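Local coordinates for UPF0201 protein MJ1564 (Methanocaldococcus jannaschii DSM 2661, PDB 2PZZ) that is of unknown function, a member of the archaeal UPF0201 family that structurally resembles RNA-binding proteins but is unlikely to bind RNA, at residues Ala8-Thr13 with Gly42-Lys47; Ser62-Ala67 with Ile123-Lys128; Thr80-Asn85 with Val94-Asp99. All coordinates share one frame; numbering follows the deposited sequence.

Following the chain from the N terminus, contact 1 comes first: it pairs strand 3-10 with strand 42-48 and closes a loop holding helix 16-26 and strand 31-36. Contact 2 opens only after that, where helix 64-73 begins, and closes the longest loop by returning to Ile123-Lys128, at the end of helix 116-123. Nested within this loop lies contact 3, which joins the end of strand 79-84 to the segment that follows helix 86-90. Contacts 1 and 3 reach the same antiparallel sheet, and contacts 1 and 2 lie on opposite sides of the chain's centre, about 29 Å apart between contact centres. Contacts 2 and 3 touch, with Ala67 packed against the ring of Phe96.

Contact 1: residues Ala8-Thr13 with Gly42-Lys47; sequences AKVKPT and GEWEGK
Val10 CG2 lies 3.6 Å from Trp44 CD1 on one face of an antiparallel ladder between strands 3-10 and 42-48, neighbours inside the five-stranded sheet. The methyl approaches the five-membered ring of the indole at a slant, near both CD1 and NE1, and Ala8 shares this face. Beneath the side chains the backbones are stitched by two hydrogen-bonded pairs. In the first, Trp44 N gives Ala8 O a nearly straight bond of 2.8 Å (172°), returned from Ala8 N to Trp44 O at 2.9 Å. In the second, Val10 N binds Gly42 O and Gly42 N binds Val10 O, both at 2.9 Å. The non-hydrogen-bonded pair Lys9 and Glu43 sits between them and points to the other face. Glu43 runs its CG opposite the backbone N (chi1 173°), which leaves Glu43 CG 3.7 Å from Ala8 O. In the next shell, helix 16-26 covers the Trp44 face, Val19 packing on Ala8 and Val10, and the Phe34 ring meets the indole at about 60°. The buried indole is further held by the hydrogen bond from Trp44 NE1 to Lys16 O.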
loop_
_atom_site.group_PDB
_atom_site.type_symbol
_atom_site.label_atom_id
_atom_site.label_comp_id
_atom_site.label_asym_id
_atom_site.label_seq_id
_atom_site.Cartn_x
_atom_site.Cartn_y
_atom_site.Cartn_z
ATOM N N ALA A 8 4.989 -2.624 -10.349
ATOM C CA ALA A 8 4.395 -2.004 -9.167
ATOM C C ALA A 8 2.903 -1.927 -9.375
ATOM O O ALA A 8 2.443 -1.337 -10.352
ATOM C CB ALA A 8 4.958 -0.595 -8.964
ATOM N N LYS A 9 2.144 -2.528 -8.468
ATOM C CA LYS A 9 0.692 -2.499 -8.585
ATOM C C LYS A 9 0.220 -1.105 -8.179
ATOM O O LYS A 9 0.908 -0.398 -7.448
ATOM C CB LYS A 9 0.040 -3.545 -7.658
ATOM C CG LYS A 9 -0.023 -3.136 -6.176
ATOM C CD LYS A 9 -0.891 -4.092 -5.333
ATOM C CE LYS A 9 -0.288 -5.499 -5.248
ATOM N NZ LYS A 9 -0.979 -6.394 -4.251
ATOM N N VAL A 10 -0.940 -0.721 -8.690
ATOM C CA VAL A 10 -1.562 0.542 -8.365
ATOM C C VAL A 10 -2.945 0.140 -7.885
ATOM O O VAL A 10 -3.779 -0.314 -8.669
ATOM C CB VAL A 10 -1.729 1.472 -9.590
ATOM C CG1 VAL A 10 -2.600 2.682 -9.198
ATOM C CG2 VAL A 10 -0.379 1.942 -10.078
ATOM N N LYS A 11 -3.177 0.281 -6.589
ATOM C CA LYS A 11 -4.473 -0.075 -6.032
ATOM C C LYS A 11 -5.528 0.975 -6.359
ATOM O O LYS A 11 -5.200 2.131 -6.653
ATOM C CB LYS A 11 -4.330 -0.267 -4.528
ATOM C CG LYS A 11 -3.376 -1.410 -4.184
ATOM C CD LYS A 11 -3.481 -1.771 -2.710
ATOM C CE LYS A 11 -2.752 -3.060 -2.418
ATOM N NZ LYS A 11 -3.012 -3.536 -1.032
ATOM N N PRO A 12 -6.816 0.582 -6.331
ATOM C CA PRO A 12 -7.936 1.482 -6.627
ATOM C C PRO A 12 -7.861 2.879 -5.993
ATOM O O PRO A 12 -8.207 3.868 -6.639
ATOM C CB PRO A 12 -9.146 0.692 -6.124
ATOM C CG PRO A 12 -8.768 -0.723 -6.497
ATOM C CD PRO A 12 -7.305 -0.786 -6.048
ATOM N N THR A 13 -7.420 2.959 -4.735
ATOM C CA THR A 13 -7.348 4.250 -4.048
ATOM C C THR A 13 -6.004 4.952 -4.221
ATOM O O THR A 13 -5.771 6.020 -3.644
ATOM C CB THR A 13 -7.637 4.112 -2.527
ATOM O OG1 THR A 13 -6.658 3.261 -1.918
ATOM C CG2 THR A 13 -9.031 3.539 -2.301
ATOM N N GLY A 42 -4.475 -1.712 -11.140
ATOM C CA GLY A 42 -3.643 -1.511 -12.310
ATOM C C GLY A 42 -2.227 -1.895 -11.969
ATOM O O GLY A 42 -1.971 -2.351 -10.860
ATOM N N GLU A 43 -1.302 -1.705 -12.905
ATOM C CA GLU A 43 0.089 -2.047 -12.663
ATOM C C GLU A 43 1.052 -1.364 -13.629
ATOM O O GLU A 43 0.760 -1.237 -14.825
ATOM C CB GLU A 43 0.259 -3.563 -12.769
ATOM C CG GLU A 43 1.690 -4.054 -12.704
ATOM C CD GLU A 43 1.801 -5.566 -12.908
ATOM O OE1 GLU A 43 1.362 -6.065 -13.969
ATOM O OE2 GLU A 43 2.331 -6.255 -12.012
ATOM N N TRP A 44 2.193 -0.918 -13.106
ATOM C CA TRP A 44 3.221 -0.301 -13.932
ATOM C C TRP A 44 4.291 -1.363 -14.150
ATOM O O TRP A 44 4.657 -2.056 -13.217
ATOM C CB TRP A 44 3.912 0.890 -13.228
ATOM C CG TRP A 44 3.150 2.172 -13.210
ATOM C CD1 TRP A 44 2.419 2.680 -12.173
ATOM C CD2 TRP A 44 3.040 3.117 -14.284
ATOM N NE1 TRP A 44 1.860 3.883 -12.534
ATOM C CE2 TRP A 44 2.227 4.177 -13.823
ATOM C CE3 TRP A 44 3.551 3.171 -15.590
ATOM C CZ2 TRP A 44 1.911 5.290 -14.627
ATOM C CZ3 TRP A 44 3.237 4.277 -16.394
ATOM C CH2 TRP A 44 2.423 5.324 -15.903
ATOM N N GLU A 45 4.784 -1.484 -15.375
ATOM C CA GLU A 45 5.873 -2.408 -15.676
ATOM C C GLU A 45 6.884 -1.630 -16.505
ATOM O O GLU A 45 6.507 -0.783 -17.312
ATOM C CB GLU A 45 5.389 -3.596 -16.491
ATOM C CG GLU A 45 4.632 -4.615 -15.691
ATOM C CD GLU A 45 4.009 -5.657 -16.579
ATOM O OE1 GLU A 45 3.021 -5.328 -17.268
ATOM O OE2 GLU A 45 4.515 -6.795 -16.593
ATOM N N GLY A 46 8.165 -1.908 -16.311
ATOM C CA GLY A 46 9.171 -1.197 -17.078
ATOM C C GLY A 46 10.572 -1.699 -16.843
ATOM O O GLY A 46 10.798 -2.592 -16.025
ATOM N N LYS A 47 11.527 -1.111 -17.553
ATOM C CA LYS A 47 12.906 -1.536 -17.422
ATOM C C LYS A 47 13.890 -0.390 -17.548
ATOM O O LYS A 47 13.574 0.666 -18.095
ATOM C CB LYS A 47 13.225 -2.574 -18.499
ATOM C CG LYS A 47 12.206 -3.708 -18.611
ATOM C CD LYS A 47 12.737 -4.845 -19.489
ATOM C CE LYS A 47 12.698 -4.504 -20.975
ATOM N NZ LYS A 47 11.329 -4.679 -21.545
#

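Contact 2: residues Ser62-Ala67 with Ile123-Lys128; sequences SILDAA and IAPRTK
Ala67, which packs on Ala124, sends its N-H back to Ile63 O at 3.1 Å, and that carbonyl also takes a weak bond from Ala66 N. The shared acceptor marks the first turn of helix 64-73, with Ile63 at the N-cap position and Ser62 just before it completing a Schellman motif that ends the preceding helix. This turn meets the extended segment that leaves helix 116-123 at Ala124. No hydrogen bond joins the two segments, and the contact is apolar packing centred on Leu64. Leu64 CG lies anti to the carbonyl carbon (chi1 -70°), and the two methyls part over the extended backbone. Leu64 CD2 rests 4.0 Å from Pro125 CD and equally near Ala124 CA, while Leu64 CD1 lies 3.8 Å from Thr127 CG2, the two side chains crossing at about a right angle. Leu64 CB approaches Pro125 O at 3.9 Å. Leu58 of helix 52-60 and Ile132 further enclose Leu64. Two arginines hold the departing backbone: Arg59 NH1 binds Ile123 O and Arg68 NH1 binds Ala124 O, so consecutive carbonyls at the helix end are taken by side chains of helices 52-60 and 64-73. One turn along from Leu64, methyl meets methyl, Ala67 CB standing 3.8 Å from Ala124 CB.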
loop_
_atom_site.group_PDB
_atom_site.type_symbol
_atom_site.label_atom_id
_atom_site.label_comp_id
_atom_site.label_asym_id
_atom_site.label_seq_id
_atom_site.Cartn_x
_atom_site.Cartn_y
_atom_site.Cartn_z
ATOM N N SER A 62 23.228 5.676 3.828
ATOM C CA SER A 62 24.137 4.843 4.595
ATOM C C SER A 62 23.488 3.507 4.999
ATOM O O SER A 62 23.566 3.098 6.160
ATOM C CB SER A 62 24.604 5.609 5.848
ATOM O OG SER A 62 25.502 4.842 6.631
ATOM N N ILE A 63 22.853 2.828 4.040
ATOM C CA ILE A 63 22.219 1.536 4.318
ATOM C C ILE A 63 22.778 0.422 3.427
ATOM O O ILE A 63 22.060 -0.504 3.029
ATOM C CB ILE A 63 20.681 1.591 4.137
ATOM C CG1 ILE A 63 20.341 2.048 2.717
ATOM C CG2 ILE A 63 20.052 2.520 5.196
ATOM C CD1 ILE A 63 18.862 2.142 2.452
ATOM N N LEU A 64 24.065 0.524 3.117
ATOM C CA LEU A 64 24.737 -0.470 2.290
ATOM C C LEU A 64 24.665 -1.876 2.894
ATOM O O LEU A 64 24.467 -2.865 2.183
ATOM C CB LEU A 64 26.201 -0.076 2.109
ATOM C CG LEU A 64 26.461 1.147 1.229
ATOM C CD1 LEU A 64 27.951 1.434 1.174
ATOM C CD2 LEU A 64 25.938 0.882 -0.166
ATOM N N ASP A 65 24.829 -1.950 4.211
ATOM C CA ASP A 65 24.815 -3.224 4.915
ATOM C C ASP A 65 23.497 -3.949 4.750
ATOM O O ASP A 65 23.469 -5.174 4.606
ATOM C CB ASP A 65 25.109 -3.002 6.399
ATOM C CG ASP A 65 24.549 -1.683 6.911
ATOM O OD1 ASP A 65 24.968 -0.614 6.400
ATOM O OD2 ASP A 65 23.692 -1.710 7.820
ATOM N N ALA A 66 22.403 -3.192 4.769
ATOM C CA ALA A 66 21.082 -3.779 4.625
ATOM C C ALA A 66 20.871 -4.220 3.180
ATOM O O ALA A 66 20.392 -5.319 2.921
ATOM C CB ALA A 66 20.010 -2.769 5.032
ATOM N N ALA A 67 21.233 -3.353 2.241
ATOM C CA ALA A 67 21.071 -3.655 0.828
ATOM C C ALA A 67 21.837 -4.916 0.434
ATOM O O ALA A 67 21.305 -5.769 -0.269
ATOM C CB ALA A 67 21.526 -2.471 -0.018
ATOM N N ILE A 123 27.040 -2.673 -6.322
ATOM C CA ILE A 123 25.897 -1.884 -5.881
ATOM C C ILE A 123 25.927 -1.613 -4.380
ATOM O O ILE A 123 25.795 -0.464 -3.949
ATOM C CB ILE A 123 24.569 -2.585 -6.235
ATOM C CG1 ILE A 123 24.418 -2.646 -7.759
ATOM C CG2 ILE A 123 23.383 -1.826 -5.623
ATOM C CD1 ILE A 123 23.145 -3.367 -8.236
ATOM N N ALA A 124 26.093 -2.676 -3.597
ATOM C CA ALA A 124 26.131 -2.586 -2.145
ATOM C C ALA A 124 27.396 -3.251 -1.603
ATOM O O ALA A 124 27.374 -4.410 -1.179
ATOM C CB ALA A 124 24.880 -3.248 -1.544
ATOM N N PRO A 125 28.522 -2.517 -1.616
ATOM C CA PRO A 125 29.821 -2.991 -1.135
ATOM C C PRO A 125 29.849 -3.116 0.382
ATOM O O PRO A 125 29.212 -2.323 1.088
ATOM C CB PRO A 125 30.788 -1.899 -1.598
ATOM C CG PRO A 125 30.059 -1.205 -2.699
ATOM C CD PRO A 125 28.657 -1.177 -2.211
ATOM N N ARG A 126 30.599 -4.095 0.881
ATOM C CA ARG A 126 30.730 -4.275 2.319
ATOM C C ARG A 126 31.353 -3.011 2.903
ATOM O O ARG A 126 31.858 -2.164 2.160
ATOM C CB ARG A 126 31.632 -5.473 2.632
ATOM C CG ARG A 126 31.049 -6.803 2.201
ATOM C CD ARG A 126 31.798 -7.970 2.817
ATOM N NE ARG A 126 31.096 -9.234 2.590
ATOM C CZ ARG A 126 29.820 -9.452 2.907
ATOM N NH1 ARG A 126 29.091 -8.493 3.467
ATOM N NH2 ARG A 126 29.266 -10.630 2.654
ATOM N N THR A 127 31.299 -2.877 4.227
ATOM C CA THR A 127 31.885 -1.718 4.900
ATOM C C THR A 127 32.459 -2.094 6.264
ATOM O O THR A 127 32.206 -3.183 6.790
ATOM C CB THR A 127 30.859 -0.571 5.126
ATOM O OG1 THR A 127 29.854 -0.994 6.056
ATOM C CG2 THR A 127 30.198 -0.169 3.817
ATOM N N LYS A 128 33.247 -1.179 6.818
ATOM C CA LYS A 128 33.871 -1.333 8.123
ATOM C C LYS A 128 33.850 0.056 8.735
ATOM O O LYS A 128 34.792 0.831 8.573
ATOM C CB LYS A 128 35.322 -1.808 7.991
ATOM C CG LYS A 128 35.492 -3.178 7.351
ATOM C CD LYS A 128 36.959 -3.602 7.326
ATOM C CE LYS A 128 37.134 -4.973 6.684
ATOM N NZ LYS A 128 38.550 -5.444 6.722
#

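Contact 3: residues Thr80-Asn85 with Val94-Asp99; sequences TKFYLN and VNFDID
Phe96 turns its edge toward the face of Phe82 in an offset edge-to-face pair, the ring centroids 5.7 Å apart and the planes at 82°. Leu84 completes this apolar centre. It lies alongside Phe96, pointing the same way, with CD2 3.7 Å from Phe96 CE1, and its CG sits in plane at the edge of the Phe82 ring. The same methyl, Leu84 CD2, also meets Val94 CG1 at 3.9 Å. Helix 64-73 covers the aromatic pair through Val70, which touches both rings, and Leu58 of helix 52-60 closes on Val94 and Phe96. A separate apolar patch forms where Ile98 CG1 comes 3.6 Å from Tyr83 CB, beside a phenol ring that stacks on Phe105.

Toward the polar edge the backbones join directly: Asn85 N gives Asn95 O a short bond of 2.6 Å (162°), and the same carbonyl takes a CA-H contact from Leu84. A water bridges the segments a second time, 2.7 Å from Asn85 O and accepting from Asn95 N at 2.9 Å. Asn85 holds CG anti to its own N (chi1 -176°), and its amide has the side chains of Asp97 and Asp99 as neighbours. Asn85 ND2 makes a weak bond with Asp97 OD2, at 3.3 Å, whereas Asn85 OD1 accepts from Gln87 N and Ala88 N. Asp99 OD1 accepts from Lys86 N, tying the loop to the helix start, while OD2 takes His101 N within its own loop. Two side chains thus satisfy three successive amides in the first turn of helix 86-90, a side-chain N-cap at a strand-to-helix junction, reinforced by a carboxylate from the returning loop.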
loop_
_atom_site.group_PDB
_atom_site.type_symbol
_atom_site.label_atom_id
_atom_site.label_comp_id
_atom_site.label_asym_id
_atom_site.label_seq_id
_atom_site.Cartn_x
_atom_site.Cartn_y
_atom_site.Cartn_z
ATOM N N THR A 80 18.964 -11.332 -9.121
ATOM C CA THR A 80 18.607 -11.109 -7.728
ATOM C C THR A 80 17.324 -10.297 -7.773
ATOM O O THR A 80 17.046 -9.620 -8.761
ATOM C CB THR A 80 19.689 -10.344 -6.928
ATOM O OG1 THR A 80 19.326 -10.347 -5.541
ATOM C CG2 THR A 80 19.820 -8.900 -7.406
ATOM N N LYS A 81 16.523 -10.386 -6.723
ATOM C CA LYS A 81 15.268 -9.649 -6.690
ATOM C C LYS A 81 15.007 -9.170 -5.275
ATOM O O LYS A 81 15.623 -9.655 -4.329
ATOM C CB LYS A 81 14.125 -10.545 -7.166
ATOM C CG LYS A 81 13.942 -11.795 -6.331
ATOM C CD LYS A 81 13.063 -12.818 -7.048
ATOM C CE LYS A 81 12.879 -14.076 -6.201
ATOM N NZ LYS A 81 12.204 -15.171 -6.966
ATOM N N PHE A 82 14.114 -8.196 -5.146
ATOM C CA PHE A 82 13.767 -7.632 -3.850
ATOM C C PHE A 82 12.651 -6.635 -4.068
ATOM O O PHE A 82 12.289 -6.321 -5.207
ATOM C CB PHE A 82 14.990 -6.938 -3.231
ATOM C CG PHE A 82 15.574 -5.858 -4.103
ATOM C CD1 PHE A 82 15.101 -4.546 -4.024
ATOM C CD2 PHE A 82 16.568 -6.159 -5.032
ATOM C CE1 PHE A 82 15.608 -3.545 -4.858
ATOM C CE2 PHE A 82 17.085 -5.161 -5.879
ATOM C CZ PHE A 82 16.602 -3.851 -5.789
ATOM N N TYR A 83 12.105 -6.141 -2.970
ATOM C CA TYR A 83 11.020 -5.179 -3.026
ATOM C C TYR A 83 11.467 -3.866 -2.417
ATOM O O TYR A 83 12.405 -3.836 -1.634
ATOM C CB TYR A 83 9.809 -5.700 -2.254
ATOM C CG TYR A 83 9.069 -6.811 -2.958
ATOM C CD1 TYR A 83 9.535 -8.124 -2.925
ATOM C CD2 TYR A 83 7.909 -6.543 -3.672
ATOM C CE1 TYR A 83 8.853 -9.145 -3.590
ATOM C CE2 TYR A 83 7.220 -7.551 -4.338
ATOM C CZ TYR A 83 7.699 -8.848 -4.291
ATOM O OH TYR A 83 7.008 -9.837 -4.944
ATOM N N LEU A 84 10.812 -2.780 -2.809
ATOM C CA LEU A 84 11.123 -1.464 -2.264
ATOM C C LEU A 84 9.828 -0.912 -1.708
ATOM O O LEU A 84 8.748 -1.109 -2.292
ATOM C CB LEU A 84 11.657 -0.520 -3.341
ATOM C CG LEU A 84 13.045 -0.841 -3.900
ATOM C CD1 LEU A 84 13.433 0.204 -4.942
ATOM C CD2 LEU A 84 14.058 -0.872 -2.770
ATOM N N ASN A 85 9.927 -0.229 -0.576
ATOM C CA ASN A 85 8.741 0.356 0.026
ATOM C C ASN A 85 8.279 1.462 -0.914
ATOM O O ASN A 85 9.057 2.333 -1.303
ATOM C CB ASN A 85 9.072 0.940 1.386
ATOM C CG ASN A 85 7.849 1.465 2.085
ATOM O OD1 ASN A 85 7.090 2.271 1.525
ATOM N ND2 ASN A 85 7.634 1.003 3.309
ATOM N N VAL A 94 15.072 4.946 -0.015
ATOM C CA VAL A 94 15.129 3.516 -0.282
ATOM C C VAL A 94 14.886 2.723 0.992
ATOM O O VAL A 94 15.602 2.893 1.979
ATOM C CB VAL A 94 16.494 3.079 -0.854
ATOM C CG1 VAL A 94 16.545 1.554 -0.942
ATOM C CG2 VAL A 94 16.707 3.690 -2.243
ATOM N N ASN A 95 13.870 1.861 0.957
ATOM C CA ASN A 95 13.520 1.015 2.087
ATOM C C ASN A 95 13.054 -0.355 1.547
ATOM O O ASN A 95 12.214 -0.428 0.653
ATOM C CB ASN A 95 12.423 1.689 2.903
ATOM C CG ASN A 95 12.548 1.406 4.374
ATOM O OD1 ASN A 95 11.742 0.688 4.943
ATOM N ND2 ASN A 95 13.575 1.970 5.003
ATOM N N PHE A 96 13.603 -1.428 2.106
ATOM C CA PHE A 96 13.313 -2.788 1.652
ATOM C C PHE A 96 12.080 -3.542 2.180
ATOM O O PHE A 96 11.841 -4.688 1.797
ATOM C CB PHE A 96 14.566 -3.634 1.858
ATOM C CG PHE A 96 15.737 -3.153 1.063
ATOM C CD1 PHE A 96 15.724 -3.228 -0.334
ATOM C CD2 PHE A 96 16.838 -2.586 1.695
ATOM C CE1 PHE A 96 16.798 -2.740 -1.090
ATOM C CE2 PHE A 96 17.908 -2.101 0.947
ATOM C CZ PHE A 96 17.884 -2.180 -0.449
ATOM N N ASP A 97 11.290 -2.917 3.040
ATOM C CA ASP A 97 10.088 -3.574 3.554
ATOM C C ASP A 97 8.911 -3.287 2.617
ATOM O O ASP A 97 8.743 -2.158 2.161
ATOM C CB ASP A 97 9.773 -3.046 4.948
ATOM C CG ASP A 97 9.528 -1.555 4.950
ATOM O OD1 ASP A 97 10.303 -0.837 4.285
ATOM O OD2 ASP A 97 8.570 -1.102 5.614
ATOM N N ILE A 98 8.104 -4.301 2.315
ATOM C CA ILE A 98 6.954 -4.091 1.442
ATOM C C ILE A 98 5.920 -3.271 2.208
ATOM O O ILE A 98 5.526 -3.643 3.314
ATOM C CB ILE A 98 6.274 -5.433 1.007
ATOM C CG1 ILE A 98 7.227 -6.288 0.166
ATOM C CG2 ILE A 98 5.019 -5.141 0.201
ATOM C CD1 ILE A 98 8.177 -7.131 0.983
ATOM N N ASP A 99 5.488 -2.155 1.632
ATOM C CA ASP A 99 4.487 -1.322 2.291
ATOM C C ASP A 99 3.113 -1.978 2.170
ATOM O O ASP A 99 2.950 -2.980 1.464
ATOM C CB ASP A 99 4.443 0.079 1.671
ATOM C CG ASP A 99 4.096 0.053 0.198
ATOM O OD1 ASP A 99 4.953 -0.382 -0.603
ATOM O OD2 ASP A 99 2.967 0.464 -0.153
HETATM O O HOH W 1 11.772 2.498 -0.959
#